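Local atomic coordinates of AxyAgu115A (Amphibacillus xylanus NBRC 15112, PDB entry 6NPS), a protein that probably hydrolyses glucuronic acid side groups from xylans such as arabinoglucuronoxylan, as an alpha-glucuronidase of glycoside hydrolase family 115. Residues 30-38 and 232-240; 169-179 and 209-219. The protein carries 3 engineered substitutions. All coordinates share one frame; numbering follows the deposited sequence.

Contact 1: residues 30-38 and 232-240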
loop_
_atom_site.group_PDB
_atom_site.type_symbol
_atom_site.label_atom_id
_atom_site.label_comp_id
_atom_site.label_asym_id
_atom_site.label_seq_id
_atom_site.Cartn_x
_atom_site.Cartn_y
_atom_site.Cartn_z
ATOM N N SER A 30 -64.796 0.284 -12.754
ATOM C CA SER A 30 -64.339 -0.878 -12.002
ATOM C C SER A 30 -63.140 -0.547 -11.121
ATOM O O SER A 30 -63.062 -0.981 -9.961
ATOM C CB SER A 30 -63.976 -1.988 -12.985
ATOM O OG SER A 30 -64.215 -3.253 -12.412
ATOM N N GLY A 31 -62.183 0.204 -11.663
ATOM C CA GLY A 31 -60.999 0.541 -10.895
ATOM C C GLY A 31 -61.304 1.442 -9.705
ATOM O O GLY A 31 -60.660 1.339 -8.663
ATOM N N VAL A 32 -62.262 2.363 -9.863
ATOM C CA VAL A 32 -62.658 3.244 -8.767
ATOM C C VAL A 32 -63.321 2.442 -7.654
ATOM O O VAL A 32 -63.008 2.623 -6.473
ATOM C CB VAL A 32 -63.569 4.359 -9.304
ATOM C CG1 VAL A 32 -64.193 5.149 -8.144
ATOM C CG2 VAL A 32 -62.775 5.263 -10.239
ATOM N N ARG A 33 -64.196 1.505 -8.010
ATOM C CA ARG A 33 -64.798 0.630 -7.008
ATOM C C ARG A 33 -63.735 -0.165 -6.251
ATOM O O ARG A 33 -63.814 -0.296 -5.023
ATOM C CB ARG A 33 -65.802 -0.308 -7.678
ATOM C CG ARG A 33 -67.104 -0.498 -6.905
ATOM C CD ARG A 33 -68.283 -0.718 -7.846
ATOM N NE ARG A 33 -67.931 -1.665 -8.901
ATOM C CZ ARG A 33 -68.296 -1.549 -10.179
ATOM N NH1 ARG A 33 -69.032 -0.514 -10.572
ATOM N NH2 ARG A 33 -67.911 -2.462 -11.064
ATOM N N LYS A 34 -62.706 -0.674 -6.960
ATOM C CA LYS A 34 -61.620 -1.399 -6.283
ATOM C C LYS A 34 -60.839 -0.507 -5.317
ATOM O O LYS A 34 -60.382 -0.979 -4.262
ATOM C CB LYS A 34 -60.657 -2.006 -7.307
ATOM C CG LYS A 34 -61.304 -3.026 -8.213
ATOM C CD LYS A 34 -60.324 -3.503 -9.268
ATOM C CE LYS A 34 -59.557 -4.727 -8.788
ATOM N NZ LYS A 34 -59.744 -5.870 -9.737
ATOM N N ILE A 35 -60.589 0.753 -5.688
ATOM C CA ILE A 35 -59.911 1.664 -4.760
ATOM C C ILE A 35 -60.819 1.952 -3.556
ATOM O O ILE A 35 -60.369 1.988 -2.408
ATOM C CB ILE A 35 -59.505 2.950 -5.508
ATOM C CG1 ILE A 35 -58.463 2.649 -6.602
ATOM C CG2 ILE A 35 -59.041 4.038 -4.542
ATOM C CD1 ILE A 35 -57.144 2.180 -6.049
ATOM N N ALA A 36 -62.129 2.134 -3.807
ATOM C CA ALA A 36 -63.093 2.347 -2.723
ATOM C C ALA A 36 -63.067 1.197 -1.713
ATOM O O ALA A 36 -63.117 1.433 -0.492
ATOM C CB ALA A 36 -64.498 2.525 -3.305
ATOM N N ASN A 37 -62.942 -0.053 -2.195
ATOM C CA ASN A 37 -62.768 -1.189 -1.276
ATOM C C ASN A 37 -61.469 -1.114 -0.477
ATOM O O ASN A 37 -61.431 -1.549 0.682
ATOM C CB ASN A 37 -62.821 -2.500 -2.045
ATOM C CG ASN A 37 -64.215 -2.830 -2.492
ATOM O OD1 ASN A 37 -65.199 -2.447 -1.839
ATOM N ND2 ASN A 37 -64.326 -3.517 -3.629
ATOM N N LYS A 38 -60.386 -0.604 -1.070
ATOM C CA LYS A 38 -59.167 -0.411 -0.299
ATOM C C LYS A 38 -59.373 0.628 0.792
ATOM O O LYS A 38 -58.882 0.467 1.913
ATOM C CB LYS A 38 -58.035 0.008 -1.225
ATOM C CG LYS A 38 -57.683 -1.091 -2.247
ATOM C CD LYS A 38 -56.345 -0.804 -2.904
ATOM C CE LYS A 38 -55.983 -1.846 -3.970
ATOM N NZ LYS A 38 -55.827 -3.226 -3.424
ATOM N N VAL A 232 -51.228 -5.938 -17.508
ATOM C CA VAL A 232 -51.677 -4.853 -18.366
ATOM C C VAL A 232 -53.140 -4.534 -18.086
ATOM O O VAL A 232 -53.537 -3.358 -17.989
ATOM C CB VAL A 232 -51.471 -5.273 -19.830
ATOM C CG1 VAL A 232 -52.022 -4.238 -20.764
ATOM C CG2 VAL A 232 -50.017 -5.489 -20.082
ATOM N N GLU A 233 -53.969 -5.571 -17.986
ATOM C CA GLU A 233 -55.393 -5.323 -17.783
ATOM C C GLU A 233 -55.621 -4.634 -16.442
ATOM O O GLU A 233 -56.398 -3.678 -16.365
ATOM C CB GLU A 233 -56.182 -6.627 -17.880
ATOM C CG GLU A 233 -56.160 -7.271 -19.249
ATOM C CD GLU A 233 -56.602 -8.751 -19.243
ATOM O OE1 GLU A 233 -56.906 -9.289 -20.329
ATOM O OE2 GLU A 233 -56.636 -9.385 -18.165
ATOM N N LEU A 234 -54.893 -5.054 -15.395
ATOM C CA LEU A 234 -55.068 -4.467 -14.062
ATOM C C LEU A 234 -54.602 -3.014 -14.040
ATOM O O LEU A 234 -55.277 -2.144 -13.470
ATOM C CB LEU A 234 -54.302 -5.300 -13.017
ATOM C CG LEU A 234 -54.504 -4.932 -11.532
ATOM C CD1 LEU A 234 -56.002 -5.035 -11.174
ATOM C CD2 LEU A 234 -53.668 -5.776 -10.577
ATOM N N ALA A 235 -53.444 -2.722 -14.643
ATOM C CA ALA A 235 -52.986 -1.331 -14.702
ATOM C C ALA A 235 -54.044 -0.442 -15.356
ATOM O O ALA A 235 -54.385 0.639 -14.851
ATOM C CB ALA A 235 -51.657 -1.228 -15.469
ATOM N N ASP A 236 -54.551 -0.885 -16.493
ATOM C CA ASP A 236 -55.534 -0.123 -17.249
ATOM C C ASP A 236 -56.820 0.074 -16.451
ATOM O O ASP A 236 -57.432 1.136 -16.518
ATOM C CB ASP A 236 -55.815 -0.850 -18.550
ATOM C CG ASP A 236 -56.909 -0.191 -19.353
ATOM O OD1 ASP A 236 -56.619 0.845 -20.007
ATOM O OD2 ASP A 236 -58.044 -0.714 -19.324
ATOM N N GLU A 237 -57.240 -0.940 -15.690
ATOM C CA GLU A 237 -58.398 -0.797 -14.806
ATOM C C GLU A 237 -58.184 0.314 -13.765
ATOM O O GLU A 237 -59.067 1.148 -13.523
ATOM C CB GLU A 237 -58.672 -2.134 -14.128
ATOM C CG GLU A 237 -59.961 -2.182 -13.366
ATOM C CD GLU A 237 -60.280 -3.563 -12.828
ATOM O OE1 GLU A 237 -59.347 -4.386 -12.661
ATOM O OE2 GLU A 237 -61.477 -3.819 -12.572
ATOM N N TYR A 238 -57.018 0.337 -13.132
ATOM C CA TYR A 238 -56.736 1.362 -12.151
ATOM C C TYR A 238 -56.394 2.712 -12.772
ATOM O O TYR A 238 -56.329 3.705 -12.040
ATOM C CB TYR A 238 -55.564 0.936 -11.280
ATOM C CG TYR A 238 -55.857 -0.063 -10.175
ATOM C CD1 TYR A 238 -56.869 0.170 -9.230
ATOM C CD2 TYR A 238 -55.094 -1.210 -10.046
ATOM C CE1 TYR A 238 -57.105 -0.734 -8.207
ATOM C CE2 TYR A 238 -55.323 -2.110 -9.041
ATOM C CZ TYR A 238 -56.324 -1.881 -8.118
ATOM O OH TYR A 238 -56.536 -2.801 -7.117
ATOM N N GLY A 239 -56.140 2.780 -14.076
ATOM C CA GLY A 239 -55.651 4.021 -14.654
ATOM C C GLY A 239 -54.196 4.308 -14.349
ATOM O O GLY A 239 -53.785 5.468 -14.401
ATOM N N VAL A 240 -53.399 3.289 -14.029
ATOM C CA VAL A 240 -51.945 3.415 -14.031
ATOM C C VAL A 240 -51.491 3.395 -15.490
ATOM O O VAL A 240 -51.672 2.397 -16.186
ATOM C CB VAL A 240 -51.284 2.296 -13.222
ATOM C CG1 VAL A 240 -49.741 2.324 -13.386
ATOM C CG2 VAL A 240 -51.701 2.405 -11.754
HETATM O O HOH W 1 -61.674 1.050 -14.235
#
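The phenol ring of Tyr-238 is the main flat group here. Gly-31, Lys-34, Ile-35 and Lys-38 all meet it at a slant, neither squarely over a face nor at an edge. This is a single knob-into-hole contact: the ring sits among these four residues of helix 30-47, which lies against the sheet of the N-terminal domain. The knob comes from the last turn of helix 230-238, in the barrel domain. The two helix segments run almost perpendicular, at 83°. Tyr-238 CG lies opposite the carbonyl carbon (chi1 -79°), which turns the ring into the hole. Ile-35 CD1 is 3.6 Å from Tyr-238 CE1. Lys-38 CE lies 3.3 Å from Tyr-238 OH, and Asp-199 binds both that hydroxyl and Lys-38 NZ. Beside the ring, the carboxylate of Glu-237 reaches over the first turn of helix 30-47. Its extended chain places OE2 2.8 Å from Ser-30 OG, which donates a hydrogen bond nearly along the C-O axis. OE1 forms a salt bridge with Lys-34 NZ at 3.3 Å, its hydrogen bond weak. The lysine chain bends and crosses the glutamate at about a right angle. Replacing Glu-237 by alanine would probably leave Ser-30 OG and Lys-34 NZ without these partners and the lysine end freer to swing. Gly-31 allows the close approach, since a side chain there would run into the carbonyl of Glu-237. Its CA makes a C-H...O contact of 3.3 Å with Glu-237 O. A water accepts from Gly-31 N at 2.8 Å and donates to Glu-237 O at 2.7 Å.

Contact 2: residues 169-179 and 209-219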
loop_
_atom_site.group_PDB
_atom_site.type_symbol
_atom_site.label_atom_id
_atom_site.label_comp_id
_atom_site.label_asym_id
_atom_site.label_seq_id
_atom_site.Cartn_x
_atom_site.Cartn_y
_atom_site.Cartn_z
ATOM N N LYS A 169 -47.487 16.476 -15.602
ATOM C CA LYS A 169 -48.580 15.704 -16.208
ATOM C C LYS A 169 -48.457 14.192 -15.978
ATOM O O LYS A 169 -49.461 13.524 -15.658
ATOM C CB LYS A 169 -48.670 15.988 -17.695
ATOM C CG LYS A 169 -49.982 15.414 -18.289
ATOM C CD LYS A 169 -50.147 15.802 -19.766
ATOM C CE LYS A 169 -51.516 15.367 -20.302
ATOM N NZ LYS A 169 -51.664 15.618 -21.778
ATOM N N TYR A 170 -47.253 13.625 -16.148
ATOM C CA TYR A 170 -46.999 12.199 -15.924
ATOM C C TYR A 170 -45.922 12.025 -14.853
ATOM O O TYR A 170 -44.837 12.607 -14.966
ATOM C CB TYR A 170 -46.547 11.530 -17.211
ATOM C CG TYR A 170 -47.543 11.703 -18.345
ATOM C CD1 TYR A 170 -48.805 11.096 -18.287
ATOM C CD2 TYR A 170 -47.245 12.493 -19.466
ATOM C CE1 TYR A 170 -49.690 11.210 -19.316
ATOM C CE2 TYR A 170 -48.169 12.620 -20.523
ATOM C CZ TYR A 170 -49.383 11.976 -20.422
ATOM O OH TYR A 170 -50.335 12.076 -21.417
ATOM N N ARG A 171 -46.210 11.209 -13.832
ATOM C CA ARG A 171 -45.421 11.217 -12.586
ATOM C C ARG A 171 -45.299 9.778 -12.108
ATOM O O ARG A 171 -46.324 9.129 -11.864
ATOM C CB ARG A 171 -46.087 12.060 -11.464
ATOM C CG ARG A 171 -46.551 13.491 -11.801
ATOM C CD ARG A 171 -47.491 14.085 -10.697
ATOM N NE ARG A 171 -48.656 13.238 -10.430
ATOM C CZ ARG A 171 -49.705 13.116 -11.253
ATOM N NH1 ARG A 171 -49.754 13.826 -12.395
ATOM N NH2 ARG A 171 -50.716 12.322 -10.904
ATOM N N GLY A 172 -44.082 9.256 -11.976
ATOM C CA GLY A 172 -43.993 7.899 -11.472
ATOM C C GLY A 172 -42.574 7.400 -11.299
ATOM O O GLY A 172 -41.626 8.177 -11.147
ATOM N N PHE A 173 -42.444 6.072 -11.361
ATOM C CA PHE A 173 -41.171 5.440 -11.129
ATOM C C PHE A 173 -41.004 4.178 -11.985
ATOM O O PHE A 173 -41.931 3.672 -12.627
ATOM C CB PHE A 173 -40.986 5.136 -9.626
ATOM C CG PHE A 173 -42.051 4.192 -9.029
ATOM C CD1 PHE A 173 -41.949 2.788 -9.182
ATOM C CD2 PHE A 173 -43.114 4.702 -8.290
ATOM C CE1 PHE A 173 -42.900 1.925 -8.615
ATOM C CE2 PHE A 173 -44.080 3.849 -7.702
ATOM C CZ PHE A 173 -43.974 2.450 -7.867
ATOM N N PHE A 174 -39.774 3.685 -11.943
ATOM C CA PHE A 174 -39.254 2.578 -12.749
ATOM C C PHE A 174 -38.697 1.564 -11.759
ATOM O O PHE A 174 -37.767 1.887 -11.002
ATOM C CB PHE A 174 -38.135 3.107 -13.660
ATOM C CG PHE A 174 -37.383 2.062 -14.448
ATOM C CD1 PHE A 174 -37.978 0.856 -14.813
ATOM C CD2 PHE A 174 -36.078 2.333 -14.872
ATOM C CE1 PHE A 174 -37.273 -0.085 -15.553
ATOM C CE2 PHE A 174 -35.366 1.403 -15.630
ATOM C CZ PHE A 174 -35.974 0.187 -15.970
ATOM N N ILE A 175 -39.312 0.390 -11.696
ATOM C CA ILE A 175 -38.729 -0.740 -10.981
ATOM C C ILE A 175 -37.601 -1.307 -11.839
ATOM O O ILE A 175 -37.864 -1.886 -12.894
ATOM C CB ILE A 175 -39.790 -1.807 -10.708
ATOM C CG1 ILE A 175 -40.981 -1.195 -9.985
ATOM C CG2 ILE A 175 -39.179 -3.026 -9.962
ATOM C CD1 ILE A 175 -42.228 -2.064 -10.165
ATOM N N ASN A 176 -36.350 -1.172 -11.396
ATOM C CA ASN A 176 -35.216 -1.571 -12.221
ATOM C C ASN A 176 -34.171 -2.259 -11.348
ATOM O O ASN A 176 -34.340 -2.399 -10.138
ATOM C CB ASN A 176 -34.606 -0.365 -12.948
ATOM C CG ASN A 176 -33.544 -0.762 -14.008
ATOM O OD1 ASN A 176 -32.536 -0.067 -14.182
ATOM N ND2 ASN A 176 -33.780 -1.876 -14.712
ATOM N N ASP A 177 -33.081 -2.704 -11.973
ATOM C CA ASP A 177 -31.973 -3.313 -11.245
ATOM C C ASP A 177 -32.502 -4.352 -10.255
ATOM O O ASP A 177 -32.105 -4.400 -9.087
ATOM C CB ASP A 177 -31.144 -2.228 -10.539
ATOM C CG ASP A 177 -31.017 -0.942 -11.368
ATOM O OD1 ASP A 177 -30.486 -1.015 -12.496
ATOM O OD2 ASP A 177 -31.440 0.141 -10.906
ATOM N N GLU A 178 -33.455 -5.163 -10.724
ATOM C CA GLU A 178 -34.338 -5.858 -9.800
ATOM C C GLU A 178 -33.830 -7.240 -9.403
ATOM O O GLU A 178 -34.502 -7.931 -8.631
ATOM C CB GLU A 178 -35.770 -5.928 -10.372
ATOM C CG GLU A 178 -35.970 -6.852 -11.596
ATOM C CD GLU A 178 -35.917 -6.071 -12.905
ATOM O OE1 GLU A 178 -35.389 -4.924 -12.912
ATOM O OE2 GLU A 178 -36.368 -6.600 -13.926
ATOM N N TRP A 179 -32.640 -7.640 -9.868
ATOM C CA TRP A 179 -32.063 -8.884 -9.411
ATOM C C TRP A 179 -30.779 -8.582 -8.655
ATOM O O TRP A 179 -30.023 -7.699 -9.069
ATOM C CB TRP A 179 -31.766 -9.843 -10.579
ATOM C CG TRP A 179 -33.021 -10.508 -11.109
ATOM C CD1 TRP A 179 -33.759 -10.117 -12.195
ATOM C CD2 TRP A 179 -33.702 -11.655 -10.554
ATOM N NE1 TRP A 179 -34.851 -10.951 -12.356
ATOM C CE2 TRP A 179 -34.842 -11.899 -11.364
ATOM C CE3 TRP A 179 -33.462 -12.496 -9.458
ATOM C CZ2 TRP A 179 -35.733 -12.950 -11.111
ATOM C CZ3 TRP A 179 -34.351 -13.537 -9.207
ATOM C CH2 TRP A 179 -35.470 -13.755 -10.034
ATOM N N LYS A 209 -49.931 9.539 -5.318
ATOM C CA LYS A 209 -50.489 10.437 -6.333
ATOM C C LYS A 209 -49.728 10.386 -7.666
ATOM O O LYS A 209 -49.753 11.362 -8.442
ATOM C CB LYS A 209 -50.579 11.873 -5.809
ATOM C CG LYS A 209 -51.351 11.936 -4.468
ATOM C CD LYS A 209 -51.315 13.301 -3.833
ATOM C CE LYS A 209 -49.911 13.655 -3.372
ATOM N NZ LYS A 209 -49.671 13.337 -1.927
ATOM N N GLY A 210 -48.983 9.290 -7.906
ATOM C CA GLY A 210 -48.361 9.062 -9.190
ATOM C C GLY A 210 -49.388 8.493 -10.180
ATOM O O GLY A 210 -50.522 8.104 -9.830
ATOM N N ASN A 211 -48.999 8.468 -11.469
ATOM C CA ASN A 211 -49.898 7.910 -12.474
ATOM C C ASN A 211 -49.170 7.135 -13.572
ATOM O O ASN A 211 -49.830 6.681 -14.511
ATOM C CB ASN A 211 -50.791 9.023 -13.129
ATOM C CG ASN A 211 -49.968 10.101 -13.876
ATOM O OD1 ASN A 211 -48.753 9.987 -13.996
ATOM N ND2 ASN A 211 -50.645 11.143 -14.392
ATOM N N TYR A 212 -47.855 6.918 -13.472
ATOM C CA TYR A 212 -47.077 6.405 -14.594
ATOM C C TYR A 212 -46.041 5.417 -14.068
ATOM O O TYR A 212 -45.419 5.679 -13.042
ATOM C CB TYR A 212 -46.391 7.577 -15.321
ATOM C CG TYR A 212 -45.521 7.272 -16.554
ATOM C CD1 TYR A 212 -44.190 7.669 -16.591
ATOM C CD2 TYR A 212 -46.070 6.684 -17.709
ATOM C CE1 TYR A 212 -43.403 7.454 -17.687
ATOM C CE2 TYR A 212 -45.255 6.440 -18.830
ATOM C CZ TYR A 212 -43.946 6.856 -18.820
ATOM O OH TYR A 212 -43.132 6.640 -19.906
ATOM N N LEU A 213 -45.850 4.297 -14.765
ATOM C CA LEU A 213 -44.955 3.238 -14.287
ATOM C C LEU A 213 -44.145 2.645 -15.441
ATOM O O LEU A 213 -44.710 2.378 -16.510
ATOM C CB LEU A 213 -45.793 2.126 -13.618
ATOM C CG LEU A 213 -45.060 0.876 -13.126
ATOM C CD1 LEU A 213 -44.224 1.196 -11.891
ATOM C CD2 LEU A 213 -46.079 -0.211 -12.809
ATOM N N TRP A 214 -42.833 2.448 -15.227
ATOM C CA TRP A 214 -42.058 1.498 -16.007
ATOM C C TRP A 214 -41.903 0.230 -15.176
ATOM O O TRP A 214 -41.333 0.278 -14.066
ATOM C CB TRP A 214 -40.673 2.030 -16.381
ATOM C CG TRP A 214 -40.593 3.222 -17.314
ATOM C CD1 TRP A 214 -41.635 3.886 -17.933
ATOM C CD2 TRP A 214 -39.393 3.896 -17.705
ATOM N NE1 TRP A 214 -41.133 4.946 -18.664
ATOM C CE2 TRP A 214 -39.769 4.971 -18.541
ATOM C CE3 TRP A 214 -38.023 3.712 -17.397
ATOM C CZ2 TRP A 214 -38.833 5.866 -19.080
ATOM C CZ3 TRP A 214 -37.099 4.602 -17.915
ATOM C CH2 TRP A 214 -37.509 5.675 -18.746
ATOM N N PRO A 215 -42.372 -0.905 -15.659
ATOM C CA PRO A 215 -42.329 -2.134 -14.863
ATOM C C PRO A 215 -40.974 -2.809 -14.936
ATOM O O PRO A 215 -40.069 -2.412 -15.681
ATOM C CB PRO A 215 -43.391 -3.006 -15.520
ATOM C CG PRO A 215 -43.301 -2.612 -16.974
ATOM C CD PRO A 215 -42.985 -1.124 -16.987
ATOM N N ALA A 216 -40.832 -3.837 -14.104
ATOM C CA ALA A 216 -39.623 -4.648 -14.153
ATOM C C ALA A 216 -39.499 -5.316 -15.519
ATOM O O ALA A 216 -40.504 -5.711 -16.136
ATOM C CB ALA A 216 -39.647 -5.697 -13.041
ATOM N N MET A 217 -38.263 -5.395 -16.009
ATOM C CA MET A 217 -38.012 -5.787 -17.381
ATOM C C MET A 217 -36.755 -6.619 -17.564
ATOM O O MET A 217 -36.463 -6.990 -18.704
ATOM C CB MET A 217 -37.910 -4.548 -18.289
ATOM C CG MET A 217 -36.966 -3.507 -17.706
ATOM S SD MET A 217 -35.266 -3.414 -18.334
ATOM C CE MET A 217 -35.456 -2.039 -19.464
ATOM N N TRP A 218 -36.005 -6.936 -16.506
ATOM C CA TRP A 218 -34.754 -7.659 -16.740
ATOM C C TRP A 218 -34.994 -9.132 -17.050
ATOM O O TRP A 218 -34.498 -9.644 -18.065
ATOM C CB TRP A 218 -33.790 -7.502 -15.560
ATOM C CG TRP A 218 -32.924 -6.299 -15.756
ATOM C CD1 TRP A 218 -33.057 -5.354 -16.735
ATOM C CD2 TRP A 218 -31.796 -5.900 -14.967
ATOM N NE1 TRP A 218 -32.096 -4.387 -16.601
ATOM C CE2 TRP A 218 -31.303 -4.697 -15.527
ATOM C CE3 TRP A 218 -31.151 -6.438 -13.843
ATOM C CZ2 TRP A 218 -30.197 -4.026 -15.001
ATOM C CZ3 TRP A 218 -30.058 -5.768 -13.323
ATOM C CH2 TRP A 218 -29.593 -4.575 -13.901
ATOM N N SER A 219 -35.694 -9.849 -16.169
ATOM C CA SER A 219 -36.072 -11.244 -16.410
ATOM C C SER A 219 -37.583 -11.408 -16.254
ATOM O O SER A 219 -38.089 -12.351 -15.620
ATOM C CB SER A 219 -35.328 -12.196 -15.480
ATOM O OG SER A 219 -36.041 -12.343 -14.265
#
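Two neighbouring parallel strands of the family GH115 barrel, 170-174 and 212-214, meet here. They are joined by a beta-alpha-beta crossover through helices 181-190 and 195-207, and their segments run 16° apart. At the start of the pair Asn-211 uses its side chain much like a backbone strand. Its ND2 donates in the amide plane to Lys-169 O (2.9 Å), and its OD1 accepts from Arg-171 N (2.8 Å). CG sits between the backbone N and the carbonyl carbon (chi1 62°), which folds the amide back onto the other strand. The guanidinium of Arg-171 has Asn-211 over one face. At its edge NE and NH2 grip Lys-209 O side-on, at 2.9 and 2.8 Å. Glu-95 pairs with Arg-171 NH2 and also accepts from Asn-211 ND2. Further along, Trp-214 N bonds to Phe-173 O (3.0 Å) and Ile-175 N to Trp-214 O (3.1 Å). A side chain at Gly-172 would strike Tyr-212 O, consistent with glycine at this place. On the inner face of this barrel the edge of Trp-214 points at one face of Phe-174, with ring centroids 5.1 Å apart and planes at 67°; Asn-176 CB covers the opposite face. Trp-214 NE1 donates to Tyr-212 OH. On the other side of the sheet Phe-173 and Leu-213 pack together against helix 195-207. Beyond the strands Glu-178 OE2 takes Trp-218 N on its syn side (2.6 Å), and Met-217 N weakly. This probably helps to hold the loop backbone. Asp-177 CA lies over one face of the Trp-218 ring, but both residues are poorly ordered. Parallel strands, a helix-covered outside and loops at the C-terminal strand ends are typical of a TIM barrel, whose active site characteristically lies at those ends.

How the contacts relate
Contact 2 belongs to the barrel wall, while contact 1 docks the N-terminal domain on the barrel's outer helices. Their centres are about 17 Å apart. They touch directly where Val-240 CG1 packs 4.0 Å from Leu-213 CB. Helix 230-238 follows strand 212-214 in the chain. Helix 195-207 joins them too: its Phe-202 meets Leu-213 of contact 2 and Leu-234 of contact 1. Helix 120-133 does likewise, with Ile-124 against Ile-35 and Tyr-125 OH bonded to Gly-210 O. The loops after strands 170-174 and 212-214 lie at the end where TIM-barrel active sites usually sit. A bound glycerol, about 3 Å from the side chain of Lys-209, is at the other end and probably does not mark that site.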